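Local atomic coordinates of amino Transferase (Eubacterium rectale, PDB entry 3ELE), a protein that probably transfers amino groups between amino acids and keto acids with bound pyridoxal-5'-phosphate, as a class I and II aminotransferase. Residues V188-E202 and V224-Y237. Numbering follows the deposited sequence.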
loop_
_atom_site.group_PDB
_atom_site.type_symbol
_atom_site.label_atom_id
_atom_site.label_comp_id
_atom_site.label_asym_id
_atom_site.label_seq_id
_atom_site.Cartn_x
_atom_site.Cartn_y
_atom_site.Cartn_z
ATOM N N VAL A 188 2.645 27.663 9.208
ATOM C CA VAL A 188 2.254 27.716 7.805
ATOM C C VAL A 188 3.286 28.584 7.121
ATOM O O VAL A 188 3.453 29.743 7.505
ATOM C CB VAL A 188 0.846 28.286 7.580
ATOM C CG1 VAL A 188 0.571 28.479 6.068
ATOM C CG2 VAL A 188 -0.193 27.381 8.172
ATOM N N TYR A 189 3.983 28.043 6.128
ATOM C CA TYR A 189 4.991 28.830 5.399
ATOM C C TYR A 189 4.334 29.894 4.520
ATOM O O TYR A 189 3.401 29.600 3.758
ATOM C CB TYR A 189 5.952 27.974 4.573
ATOM C CG TYR A 189 6.795 26.964 5.350
ATOM C CD1 TYR A 189 7.305 27.247 6.631
ATOM C CD2 TYR A 189 7.156 25.742 4.767
ATOM C CE1 TYR A 189 8.103 26.317 7.325
ATOM C CE2 TYR A 189 7.955 24.818 5.457
ATOM C CZ TYR A 189 8.424 25.112 6.733
ATOM O OH TYR A 189 9.201 24.198 7.406
ATOM N N SER A 190 4.784 31.139 4.688
ATOM C CA SER A 190 4.282 32.283 3.931
ATOM C C SER A 190 4.772 32.223 2.497
ATOM O O SER A 190 5.742 31.519 2.196
ATOM C CB SER A 190 4.798 33.591 4.549
ATOM O OG SER A 190 6.225 33.631 4.500
ATOM N N GLU A 191 4.129 33.006 1.631
ATOM C CA GLU A 191 4.554 33.138 0.234
ATOM C C GLU A 191 6.030 33.526 0.167
ATOM O O GLU A 191 6.779 32.986 -0.662
ATOM C CB GLU A 191 3.726 34.194 -0.506
ATOM C CG GLU A 191 3.978 34.208 -1.998
ATOM C CD GLU A 191 3.222 35.288 -2.756
ATOM O OE1 GLU A 191 3.111 36.438 -2.255
ATOM O OE2 GLU A 191 2.799 34.986 -3.895
ATOM N N GLU A 192 6.436 34.451 1.039
ATOM C CA GLU A 192 7.818 34.915 1.104
ATOM C C GLU A 192 8.777 33.747 1.395
ATOM O O GLU A 192 9.792 33.605 0.718
ATOM C CB GLU A 192 7.958 36.053 2.128
ATOM C CG GLU A 192 9.347 36.668 2.225
ATOM C CD GLU A 192 9.416 37.837 3.201
ATOM O OE1 GLU A 192 8.408 38.562 3.382
ATOM O OE2 GLU A 192 10.503 38.043 3.778
ATOM N N THR A 193 8.433 32.916 2.376
ATOM C CA THR A 193 9.229 31.725 2.720
ATOM C C THR A 193 9.318 30.749 1.537
ATOM O O THR A 193 10.408 30.275 1.209
ATOM C CB THR A 193 8.650 31.028 3.961
ATOM O OG1 THR A 193 8.780 31.913 5.070
ATOM C CG2 THR A 193 9.361 29.735 4.275
ATOM N N ILE A 194 8.178 30.501 0.883
ATOM C CA ILE A 194 8.100 29.620 -0.284
ATOM C C ILE A 194 8.928 30.199 -1.454
ATOM O O ILE A 194 9.624 29.436 -2.126
ATOM C CB ILE A 194 6.612 29.306 -0.692
ATOM C CG1 ILE A 194 5.845 28.564 0.449
ATOM C CG2 ILE A 194 6.545 28.509 -2.010
ATOM C CD1 ILE A 194 6.433 27.170 0.876
ATOM N N LYS A 195 8.882 31.523 -1.663
ATOM C CA LYS A 195 9.674 32.198 -2.719
ATOM C C LYS A 195 11.189 32.132 -2.445
ATOM O O LYS A 195 11.946 31.827 -3.356
ATOM C CB LYS A 195 9.243 33.662 -2.923
ATOM C CG LYS A 195 7.898 33.821 -3.630
ATOM C CD LYS A 195 7.286 35.210 -3.467
ATOM C CE LYS A 195 8.051 36.310 -4.156
ATOM N NZ LYS A 195 7.393 37.660 -3.933
ATOM N N LYS A 196 11.619 32.419 -1.211
ATOM C CA LYS A 196 13.065 32.337 -0.848
ATOM C C LYS A 196 13.602 30.912 -1.011
ATOM O O LYS A 196 14.712 30.729 -1.500
ATOM C CB LYS A 196 13.351 32.827 0.580
ATOM C CG LYS A 196 13.175 34.323 0.787
ATOM C CD LYS A 196 13.636 34.803 2.190
ATOM C CE LYS A 196 15.188 34.753 2.325
ATOM N NZ LYS A 196 15.764 35.495 3.501
ATOM N N LEU A 197 12.798 29.926 -0.589
ATOM C CA LEU A 197 13.108 28.495 -0.734
ATOM C C LEU A 197 13.275 28.140 -2.191
ATOM O O LEU A 197 14.248 27.485 -2.562
ATOM C CB LEU A 197 11.982 27.615 -0.162
ATOM C CG LEU A 197 12.165 26.092 -0.222
ATOM C CD1 LEU A 197 13.266 25.697 0.711
ATOM C CD2 LEU A 197 10.858 25.387 0.137
ATOM N N SER A 198 12.312 28.577 -3.008
ATOM C CA SER A 198 12.333 28.312 -4.440
ATOM C C SER A 198 13.553 28.933 -5.110
ATOM O O SER A 198 14.213 28.258 -5.878
ATOM C CB SER A 198 11.043 28.770 -5.086
ATOM O OG SER A 198 9.955 28.110 -4.453
ATOM N N ASP A 199 13.883 30.174 -4.759
ATOM C CA ASP A 199 15.088 30.837 -5.305
ATOM C C ASP A 199 16.386 30.137 -4.890
ATOM O O ASP A 199 17.276 29.970 -5.712
ATOM C CB ASP A 199 15.168 32.315 -4.894
ATOM C CG ASP A 199 14.020 33.160 -5.449
ATOM O OD1 ASP A 199 13.384 32.776 -6.464
ATOM O OD2 ASP A 199 13.768 34.230 -4.858
ATOM N N LEU A 200 16.472 29.732 -3.626
ATOM C CA LEU A 200 17.641 29.032 -3.082
ATOM C C LEU A 200 17.874 27.699 -3.792
ATOM O O LEU A 200 18.984 27.424 -4.245
ATOM C CB LEU A 200 17.487 28.800 -1.565
ATOM C CG LEU A 200 18.593 28.035 -0.809
ATOM C CD1 LEU A 200 19.959 28.721 -0.921
ATOM C CD2 LEU A 200 18.158 27.845 0.652
ATOM N N LEU A 201 16.824 26.889 -3.884
ATOM C CA LEU A 201 16.906 25.566 -4.513
ATOM C C LEU A 201 17.158 25.623 -6.010
ATOM O O LEU A 201 17.927 24.798 -6.535
ATOM C CB LEU A 201 15.673 24.719 -4.168
ATOM C CG LEU A 201 15.456 24.380 -2.686
ATOM C CD1 LEU A 201 14.306 23.364 -2.581
ATOM C CD2 LEU A 201 16.699 23.835 -2.028
ATOM N N GLU A 202 16.544 26.587 -6.694
ATOM C CA GLU A 202 16.831 26.822 -8.126
ATOM C C GLU A 202 18.333 27.149 -8.327
ATOM O O GLU A 202 18.975 26.601 -9.228
ATOM C CB GLU A 202 15.954 27.962 -8.671
ATOM C CG GLU A 202 16.120 28.286 -10.164
ATOM C CD GLU A 202 15.514 29.652 -10.548
ATOM O OE1 GLU A 202 14.495 30.067 -9.940
ATOM O OE2 GLU A 202 16.065 30.312 -11.453
ATOM N N VAL A 224 -6.435 24.916 8.118
ATOM C CA VAL A 224 -5.767 26.220 8.265
ATOM C C VAL A 224 -6.833 27.212 8.753
ATOM O O VAL A 224 -8.009 27.072 8.402
ATOM C CB VAL A 224 -5.035 26.659 6.952
ATOM C CG1 VAL A 224 -6.007 26.789 5.779
ATOM C CG2 VAL A 224 -4.242 27.969 7.170
ATOM N N TYR A 225 -6.410 28.205 9.544
ATOM C CA TYR A 225 -7.323 29.126 10.242
ATOM C C TYR A 225 -7.100 30.591 9.914
ATOM O O TYR A 225 -6.032 30.961 9.429
ATOM C CB TYR A 225 -7.148 28.952 11.762
ATOM C CG TYR A 225 -7.028 27.509 12.207
ATOM C CD1 TYR A 225 -8.104 26.634 12.070
ATOM C CD2 TYR A 225 -5.822 27.008 12.747
ATOM C CE1 TYR A 225 -8.013 25.293 12.470
ATOM C CE2 TYR A 225 -5.720 25.667 13.163
ATOM C CZ TYR A 225 -6.825 24.807 13.018
ATOM O OH TYR A 225 -6.743 23.471 13.383
ATOM N N ASP A 226 -8.118 31.398 10.221
ATOM C CA ASP A 226 -8.114 32.880 10.112
ATOM C C ASP A 226 -7.821 33.449 8.712
ATOM O O ASP A 226 -7.239 34.540 8.585
ATOM C CB ASP A 226 -7.112 33.500 11.125
ATOM C CG ASP A 226 -7.350 33.064 12.567
ATOM O OD1 ASP A 226 -8.511 32.795 12.947
ATOM O OD2 ASP A 226 -6.347 33.036 13.323
ATOM N N GLY A 227 -8.224 32.722 7.673
ATOM C CA GLY A 227 -7.969 33.150 6.309
ATOM C C GLY A 227 -6.504 33.141 5.876
ATOM O O GLY A 227 -6.168 33.786 4.890
ATOM N N ILE A 228 -5.635 32.430 6.605
ATOM C CA ILE A 228 -4.220 32.333 6.253
ATOM C C ILE A 228 -4.156 31.514 4.970
ATOM O O ILE A 228 -4.904 30.542 4.826
ATOM C CB ILE A 228 -3.371 31.673 7.391
ATOM C CG1 ILE A 228 -3.352 32.570 8.640
ATOM C CG2 ILE A 228 -1.911 31.410 6.932
ATOM C CD1 ILE A 228 -2.573 33.883 8.459
ATOM N N LYS A 229 -3.285 31.930 4.045
ATOM C CA LYS A 229 -3.131 31.275 2.745
ATOM C C LYS A 229 -1.986 30.256 2.772
ATOM O O LYS A 229 -0.897 30.555 3.284
ATOM C CB LYS A 229 -2.875 32.327 1.646
ATOM C CG LYS A 229 -2.913 31.758 0.206
ATOM C CD LYS A 229 -3.062 32.858 -0.850
ATOM C CE LYS A 229 -3.253 32.314 -2.259
ATOM N NZ LYS A 229 -3.454 33.439 -3.221
ATOM N N VAL A 230 -2.268 29.050 2.263
ATOM C CA VAL A 230 -1.285 27.994 2.072
ATOM C C VAL A 230 -0.927 28.134 0.572
ATOM O O VAL A 230 -1.744 27.793 -0.276
ATOM C CB VAL A 230 -1.871 26.582 2.379
ATOM C CG1 VAL A 230 -0.797 25.509 2.238
ATOM C CG2 VAL A 230 -2.432 26.539 3.779
ATOM N N PRO A 231 0.245 28.714 0.227
ATOM C CA PRO A 231 0.584 28.821 -1.208
ATOM C C PRO A 231 0.719 27.472 -1.920
ATOM O O PRO A 231 1.287 26.553 -1.335
ATOM C CB PRO A 231 1.963 29.499 -1.182
ATOM C CG PRO A 231 2.019 30.198 0.061
ATOM C CD PRO A 231 1.291 29.333 1.049
ATOM N N PHE A 232 0.239 27.366 -3.164
ATOM C CA PHE A 232 0.362 26.134 -3.937
ATOM C C PHE A 232 1.773 26.150 -4.552
ATOM O O PHE A 232 2.040 26.863 -5.524
ATOM C CB PHE A 232 -0.750 25.953 -4.978
ATOM C CG PHE A 232 -0.989 24.512 -5.308
ATOM C CD1 PHE A 232 -1.762 23.716 -4.461
ATOM C CD2 PHE A 232 -0.386 23.926 -6.397
ATOM C CE1 PHE A 232 -1.949 22.367 -4.734
ATOM C CE2 PHE A 232 -0.575 22.583 -6.676
ATOM C CZ PHE A 232 -1.347 21.805 -5.840
ATOM N N VAL A 233 2.630 25.291 -4.003
ATOM C CA VAL A 233 4.095 25.320 -4.237
ATOM C C VAL A 233 4.565 25.129 -5.682
ATOM O O VAL A 233 5.610 25.682 -6.068
ATOM C CB VAL A 233 4.822 24.316 -3.296
ATOM C CG1 VAL A 233 6.357 24.413 -3.431
ATOM C CG2 VAL A 233 4.421 24.565 -1.844
ATOM N N THR A 234 3.787 24.381 -6.472
ATOM C CA THR A 234 4.131 24.086 -7.877
ATOM C C THR A 234 4.196 25.345 -8.719
ATOM O O THR A 234 4.923 25.381 -9.713
ATOM C CB THR A 234 3.160 23.058 -8.535
ATOM O OG1 THR A 234 1.854 23.634 -8.683
ATOM C CG2 THR A 234 3.101 21.746 -7.690
ATOM N N LYS A 235 3.433 26.369 -8.300
ATOM C CA LYS A 235 3.427 27.668 -8.960
ATOM C C LYS A 235 4.689 28.490 -8.739
ATOM O O LYS A 235 4.932 29.427 -9.501
ATOM C CB LYS A 235 2.234 28.502 -8.501
ATOM C CG LYS A 235 0.893 27.828 -8.754
ATOM C CD LYS A 235 -0.237 28.865 -8.980
ATOM C CE LYS A 235 -0.430 29.803 -7.820
ATOM N NZ LYS A 235 -1.649 30.650 -8.009
ATOM N N TYR A 236 5.441 28.167 -7.683
ATOM C CA TYR A 236 6.665 28.881 -7.283
ATOM C C TYR A 236 7.970 28.164 -7.649
ATOM O O TYR A 236 9.011 28.807 -7.808
ATOM C CB TYR A 236 6.609 29.115 -5.763
ATOM C CG TYR A 236 5.443 29.991 -5.342
ATOM C CD1 TYR A 236 4.183 29.432 -5.060
ATOM C CD2 TYR A 236 5.587 31.388 -5.245
ATOM C CE1 TYR A 236 3.093 30.237 -4.685
ATOM C CE2 TYR A 236 4.501 32.205 -4.879
ATOM C CZ TYR A 236 3.263 31.621 -4.597
ATOM O OH TYR A 236 2.202 32.416 -4.250
ATOM N N TYR A 237 7.915 26.833 -7.735
ATOM C CA TYR A 237 9.059 26.011 -8.015
ATOM C C TYR A 237 8.656 24.900 -8.996
ATOM O O TYR A 237 7.704 24.151 -8.755
ATOM C CB TYR A 237 9.597 25.447 -6.692
ATOM C CG TYR A 237 10.964 24.815 -6.821
ATOM C CD1 TYR A 237 12.084 25.600 -7.100
ATOM C CD2 TYR A 237 11.153 23.445 -6.634
ATOM C CE1 TYR A 237 13.362 25.040 -7.225
ATOM C CE2 TYR A 237 12.443 22.871 -6.766
ATOM C CZ TYR A 237 13.534 23.675 -7.055
ATOM O OH TYR A 237 14.790 23.134 -7.184
#
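One hydrogen bond joins the two segments: Tyr236 OH donates to Glu191 OE2 over 2.7 Å, meeting the oxygen on its anti side, 23° out of the carboxylate plane. OE2 lies at the ring's edge, near its plane, while the carboxylate itself is turned 78° from the ring. With CG anti to the backbone N (chi1 -171°) and an extended chain, Glu191 runs out across the phenol. Inside the helix, Ser198 OG donates to Ile194 O at 2.7 Å; Ser198 N reaches the same carbonyl from the opposite face, so two donors grip it.

Most remaining contacts are van der Waals packing. Ile194 CG2 sits 3.8 Å from Tyr236 CG, and Lys195 CG lies 3.7 Å from Tyr236 CD2. With ring and hydroxyl gone, as in an alanine here, Glu191 is likely to lose its phenolic donor and a gap to open beside Ile194 CG2 and Lys195 CG. Pro231 CG packs 3.8 Å from Glu191 N at the first helical turn, and Val188 CG1 meets Ile228 CG2 at 3.9 Å. Leu201 CB lies 3.7 Å from Tyr237 CZ, whose hydroxyl is hydrogen-bonded to Ile212 O.

Helix 191-208 precedes strand 213-217, and the loop from that strand to parallel strand 240-245 runs alongside the helix in the same direction, an arrangement belonging to the PLP-binding large domain of fold-type I aminotransferases.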